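Local coordinates for transcriptional regulatory protein (Chlamydia trachomatis, PDB 3Q7R) that probably acts as a global activator of transcription, binding a recognition element in its own promoter as a response regulator of the OmpR/PhoB subfamily, at residues V55-L60 and L99-T104. Residues are numbered along the deposited sequence; the frame is centred on the assembly and turned at random.
Sequences VCEYSL and LIRPIT. With EDO (1,2-ethanediol), chain C.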
# COMPACT_ATOMS: atom_id res chain seq x y z
N VAL A 55 -5.86 7.01 -8.31
CA VAL A 55 -6.30 6.50 -6.98
C VAL A 55 -7.75 6.15 -7.21
O VAL A 55 -8.53 7.02 -7.56
CB VAL A 55 -6.17 7.58 -5.92
CG1 VAL A 55 -6.70 7.03 -4.59
CG2 VAL A 55 -4.69 7.95 -5.73
N CYS A 56 -8.11 4.85 -7.14
CA CYS A 56 -9.47 4.47 -7.55
C CYS A 56 -10.24 3.79 -6.44
O CYS A 56 -9.73 2.86 -5.84
CB CYS A 56 -9.34 3.45 -8.70
SG CYS A 56 -10.91 3.06 -9.52
N GLU A 57 -11.47 4.24 -6.20
CA GLU A 57 -12.32 3.51 -5.29
C GLU A 57 -12.51 2.06 -5.75
O GLU A 57 -12.76 1.79 -6.95
CB GLU A 57 -13.71 4.15 -5.29
CG GLU A 57 -13.69 5.55 -4.71
CD GLU A 57 -13.52 5.56 -3.22
OE1 GLU A 57 -13.46 4.50 -2.56
OE2 GLU A 57 -13.37 6.67 -2.66
N TYR A 58 -12.46 1.12 -4.81
CA TYR A 58 -12.70 -0.27 -5.17
C TYR A 58 -14.08 -0.42 -5.85
O TYR A 58 -14.25 -1.20 -6.80
CB TYR A 58 -12.59 -1.15 -3.94
CG TYR A 58 -12.75 -2.64 -4.26
CD1 TYR A 58 -11.70 -3.33 -4.89
CD2 TYR A 58 -13.93 -3.30 -3.96
CE1 TYR A 58 -11.84 -4.70 -5.19
CE2 TYR A 58 -14.07 -4.67 -4.27
CZ TYR A 58 -12.99 -5.34 -4.85
OH TYR A 58 -13.14 -6.71 -5.14
N SER A 59 -15.09 0.29 -5.35
CA SER A 59 -16.38 0.23 -6.00
C SER A 59 -16.42 0.71 -7.44
O SER A 59 -17.44 0.47 -8.13
CB SER A 59 -17.45 0.99 -5.22
OG SER A 59 -17.69 0.40 -3.92
N LEU A 60 -15.35 1.37 -7.91
CA LEU A 60 -15.28 1.87 -9.28
C LEU A 60 -14.21 1.11 -10.06
O LEU A 60 -13.98 1.40 -11.25
CB LEU A 60 -15.02 3.35 -9.33
CG LEU A 60 -16.18 4.17 -8.75
CD1 LEU A 60 -15.78 5.67 -8.58
CD2 LEU A 60 -17.40 3.98 -9.67
N LEU A 99 -5.49 1.01 0.38
CA LEU A 99 -5.75 1.49 1.74
C LEU A 99 -7.17 1.06 2.05
O LEU A 99 -8.04 1.12 1.15
CB LEU A 99 -5.73 3.03 1.81
CG LEU A 99 -4.38 3.67 1.48
CD1 LEU A 99 -4.49 5.19 1.38
CD2 LEU A 99 -3.42 3.26 2.59
N ILE A 100 -7.45 0.72 3.32
CA ILE A 100 -8.80 0.38 3.76
C ILE A 100 -9.27 1.49 4.67
O ILE A 100 -8.48 2.00 5.51
CB ILE A 100 -8.85 -0.97 4.47
CG1 ILE A 100 -8.35 -2.07 3.50
CG2 ILE A 100 -10.30 -1.23 4.99
CD1 ILE A 100 -8.52 -3.54 4.03
N ARG A 101 -10.53 1.91 4.50
CA ARG A 101 -11.09 2.97 5.31
C ARG A 101 -11.05 2.59 6.81
O ARG A 101 -11.09 1.42 7.19
CB ARG A 101 -12.53 3.30 4.84
CG ARG A 101 -12.53 4.13 3.52
CD ARG A 101 -13.94 4.61 3.04
NE ARG A 101 -13.68 5.70 2.16
CZ ARG A 101 -13.44 5.58 0.85
NH1 ARG A 101 -13.59 4.40 0.22
NH2 ARG A 101 -13.07 6.65 0.16
N PRO A 102 -11.02 3.59 7.67
CA PRO A 102 -11.09 5.03 7.37
C PRO A 102 -9.91 5.62 6.64
O PRO A 102 -8.74 5.30 6.91
CB PRO A 102 -11.15 5.69 8.78
CG PRO A 102 -11.67 4.64 9.64
CD PRO A 102 -11.18 3.32 9.11
N ILE A 103 -10.24 6.49 5.71
CA ILE A 103 -9.22 7.18 4.90
C ILE A 103 -9.56 8.65 4.97
O ILE A 103 -10.56 9.10 4.39
CB ILE A 103 -9.24 6.79 3.44
CG1 ILE A 103 -8.75 5.35 3.25
CG2 ILE A 103 -8.27 7.67 2.64
CD1 ILE A 103 -9.18 4.74 1.90
N THR A 104 -8.73 9.41 5.69
CA THR A 104 -8.91 10.85 5.88
C THR A 104 -8.04 11.59 4.87
O THR A 104 -7.16 10.98 4.25
CB THR A 104 -8.45 11.28 7.27
OG1 THR A 104 -7.04 11.01 7.41
CG2 THR A 104 -9.25 10.56 8.40
C1 EDO C . -4.66 -1.91 5.08
O1 EDO C . -5.06 -2.97 5.95
C2 EDO C . -5.02 -0.61 5.81
O2 EDO C . -5.04 0.46 4.88
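The guanidinium of Arg101 meets the carboxylate of Glu57 edge to edge, the two planes only 21° apart, as in a textbook bidentate ion pair. Each terminal nitrogen takes one oxygen on its syn lone pair: NH1 of Arg101 reaches OE1 of Glu57 at 2.8 Å, almost in the guanidinium plane and nearly straight (164°), while Arg101 NH2 lies 2.8 Å from Glu57 OE2, which sits somewhat out of that plane. Two bonds fix the mutual rotation of the groups as well as their distance. The chain of Arg101 runs extended from CG to NE, whereas that of Glu57 folds at its second torsion (chi2 -73°) and brings the acid across to it. In the CheY-like receiver fold, strands 51-57 and 97-100 flank strand 75-80, and the pair bridges their C-terminal ends over the strand between them. Glu57 probably occupies the position of the phospho-acceptor aspartate and Arg101 that of the conserved lysine, consistent with an atypical response regulator. Each group has further partners: Ser19 and His21 bond to OE2 of Glu57, and Asp81 shares NH1 of Arg101 through a second salt bridge. Beyond Arg101, a cis peptide bond precedes Pro102, which packs on Phe83 of the second subunit.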